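Local coordinates for protein adenylation domain (Streptomyces sp., PDB 5N9W) that is an adenylation domain of the ANL superfamily of AMP-binding enzymes, with a C-terminal region of the AMP-binding C-terminal family, at residues R279-G284 with P305-M310. Sequence-based numbering, arbitrary orientation.
With ACT (acetate ion), chain C.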
loop_
_atom_site.group_PDB
_atom_site.type_symbol
_atom_site.label_atom_id
_atom_site.label_comp_id
_atom_site.label_asym_id
_atom_site.label_seq_id
_atom_site.Cartn_x
_atom_site.Cartn_y
_atom_site.Cartn_z
ATOM N N ARG A 279 -14.644 -8.439 -10.613
ATOM C CA ARG A 279 -14.026 -8.286 -11.929
ATOM C C ARG A 279 -12.487 -8.277 -11.849
ATOM O O ARG A 279 -11.816 -8.990 -12.594
ATOM C CB ARG A 279 -14.557 -7.014 -12.609
ATOM C CG ARG A 279 -16.045 -7.123 -13.032
ATOM C CD ARG A 279 -16.616 -5.889 -13.765
ATOM N NE ARG A 279 -15.910 -5.583 -15.000
ATOM C CZ ARG A 279 -15.191 -4.478 -15.185
ATOM N NH1 ARG A 279 -15.096 -3.572 -14.213
ATOM N NH2 ARG A 279 -14.558 -4.268 -16.333
ATOM N N TYR A 280 -11.945 -7.503 -10.908
ATOM C CA TYR A 280 -10.507 -7.397 -10.690
ATOM C C TYR A 280 -10.142 -7.636 -9.241
ATOM O O TYR A 280 -10.734 -7.023 -8.348
ATOM C CB TYR A 280 -9.984 -6.015 -11.062
ATOM C CG TYR A 280 -10.132 -5.621 -12.497
ATOM C CD1 TYR A 280 -9.339 -6.195 -13.474
ATOM C CD2 TYR A 280 -11.047 -4.646 -12.880
ATOM C CE1 TYR A 280 -9.459 -5.829 -14.785
ATOM C CE2 TYR A 280 -11.174 -4.280 -14.186
ATOM C CZ TYR A 280 -10.375 -4.876 -15.138
ATOM O OH TYR A 280 -10.472 -4.507 -16.456
ATOM N N VAL A 281 -9.170 -8.518 -9.006
ATOM C CA VAL A 281 -8.412 -8.491 -7.763
ATOM C C VAL A 281 -7.061 -7.879 -8.103
ATOM O O VAL A 281 -6.403 -8.310 -9.043
ATOM C CB VAL A 281 -8.234 -9.859 -7.135
ATOM C CG1 VAL A 281 -7.774 -9.701 -5.713
ATOM C CG2 VAL A 281 -9.530 -10.607 -7.159
ATOM N N VAL A 282 -6.686 -6.837 -7.370
ATOM C CA VAL A 282 -5.433 -6.126 -7.607
ATOM C C VAL A 282 -4.516 -6.272 -6.389
ATOM O O VAL A 282 -4.967 -6.176 -5.251
ATOM C CB VAL A 282 -5.694 -4.646 -7.928
ATOM C CG1 VAL A 282 -4.428 -3.841 -7.855
ATOM C CG2 VAL A 282 -6.305 -4.520 -9.306
ATOM N N PHE A 283 -3.239 -6.544 -6.636
ATOM C CA PHE A 283 -2.326 -6.952 -5.574
ATOM C C PHE A 283 -1.317 -5.871 -5.263
ATOM O O PHE A 283 -0.594 -5.461 -6.146
ATOM C CB PHE A 283 -1.607 -8.236 -5.969
ATOM C CG PHE A 283 -2.470 -9.446 -5.917
ATOM C CD1 PHE A 283 -2.860 -9.973 -4.709
ATOM C CD2 PHE A 283 -2.896 -10.061 -7.082
ATOM C CE1 PHE A 283 -3.654 -11.105 -4.651
ATOM C CE2 PHE A 283 -3.693 -11.184 -7.039
ATOM C CZ PHE A 283 -4.071 -11.706 -5.815
ATOM N N GLY A 284 -1.284 -5.387 -4.029
ATOM C CA GLY A 284 -0.276 -4.419 -3.642
ATOM C C GLY A 284 0.434 -4.890 -2.393
ATOM O O GLY A 284 0.174 -5.981 -1.925
ATOM N N PRO A 305 -12.436 -13.495 -11.627
ATOM C CA PRO A 305 -11.911 -12.161 -11.934
ATOM C C PRO A 305 -10.525 -12.170 -12.562
ATOM O O PRO A 305 -9.876 -13.205 -12.599
ATOM C CB PRO A 305 -11.848 -11.498 -10.562
ATOM C CG PRO A 305 -11.699 -12.633 -9.615
ATOM C CD PRO A 305 -12.553 -13.707 -10.177
ATOM N N HIS A 306 -10.098 -11.030 -13.087
ATOM C CA HIS A 306 -8.712 -10.863 -13.501
ATOM C C HIS A 306 -7.879 -10.696 -12.253
ATOM O O HIS A 306 -8.267 -9.962 -11.350
ATOM C CB HIS A 306 -8.520 -9.641 -14.406
ATOM C CG HIS A 306 -8.956 -9.839 -15.821
ATOM N ND1 HIS A 306 -9.682 -10.933 -16.239
ATOM C CD2 HIS A 306 -8.765 -9.069 -16.919
ATOM C CE1 HIS A 306 -9.918 -10.830 -17.534
ATOM N NE2 HIS A 306 -9.374 -9.707 -17.968
ATOM N N LEU A 307 -6.753 -11.401 -12.200
ATOM C CA LEU A 307 -5.763 -11.214 -11.138
ATOM C C LEU A 307 -4.624 -10.375 -11.679
ATOM O O LEU A 307 -3.979 -10.737 -12.659
ATOM C CB LEU A 307 -5.249 -12.548 -10.611
ATOM C CG LEU A 307 -5.941 -13.153 -9.389
ATOM C CD1 LEU A 307 -7.400 -12.807 -9.312
ATOM C CD2 LEU A 307 -5.782 -14.653 -9.392
ATOM N N ILE A 308 -4.396 -9.238 -11.039
ATOM C CA ILE A 308 -3.424 -8.275 -11.513
ATOM C C ILE A 308 -2.449 -7.890 -10.414
ATOM O O ILE A 308 -2.838 -7.416 -9.325
ATOM C CB ILE A 308 -4.110 -7.005 -12.051
ATOM C CG1 ILE A 308 -4.692 -7.282 -13.424
ATOM C CG2 ILE A 308 -3.128 -5.849 -12.129
ATOM C CD1 ILE A 308 -6.114 -7.347 -13.389
ATOM N N ASN A 309 -1.176 -8.105 -10.715
ATOM C CA ASN A 309 -0.097 -7.727 -9.837
ATOM C C ASN A 309 0.369 -6.348 -10.205
ATOM O O ASN A 309 0.563 -6.045 -11.379
ATOM C CB ASN A 309 1.064 -8.712 -9.939
ATOM C CG ASN A 309 2.037 -8.582 -8.789
ATOM O OD1 ASN A 309 1.694 -8.105 -7.723
ATOM N ND2 ASN A 309 3.254 -9.015 -9.003
ATOM N N MET A 310 0.544 -5.511 -9.198
ATOM C CA MET A 310 1.061 -4.187 -9.409
ATOM C C MET A 310 2.186 -3.957 -8.417
ATOM O O MET A 310 2.002 -4.059 -7.210
ATOM C CB MET A 310 -0.040 -3.132 -9.262
ATOM C CG MET A 310 -1.194 -3.277 -10.279
ATOM S SD MET A 310 -2.185 -1.786 -10.443
ATOM C CE MET A 310 -1.353 -0.936 -11.774
HETATM C C ACT C . -13.660 -8.404 -16.420
HETATM O O ACT C . -13.502 -9.536 -15.921
HETATM O OXT ACT C . -14.748 -7.825 -16.201
HETATM C CH3 ACT C . -12.591 -7.760 -17.242
#
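Y280 and H306 open the parallel pairing of strands 280-283 and 306-309, the two strands of a beta-alpha-beta unit joined through helix 290-300. Five backbone hydrogen bonds zip the pair, from H306 N to R279 O at 2.7 Å down to M310 N and F283 O. The pair is a worked example of how neighbouring parallel strands share both sheet faces, each residue lying beside its partner in register. On the face of Y280, V282, H306 and I308, the tyrosine and histidine run side by side with their ring planes turned 78° apart. With CG1 beside the backbone N (chi1 -77°), I308 sends its CD1 to within 3.4 Å of Y280 CD1, the ring atom that H306 CB also meets. The Y280 hydroxyl is held by S196 N, which anchors the far end of the ring. The other face carries V281, F283, L307 and N309: V281 CG2 touches L307 CD1 at 3.7 Å, and L307 CG meets the edge of the F283 ring at CE2. P305 and L307 both touch W296 of helix 290-300. Just before the strand, R279 makes a salt bridge to D201 and a weak hydrogen bond from NE to OXT of an acetate ion, whose CH3 lies over one face of the H306 imidazole, 3.8 Å from NE2.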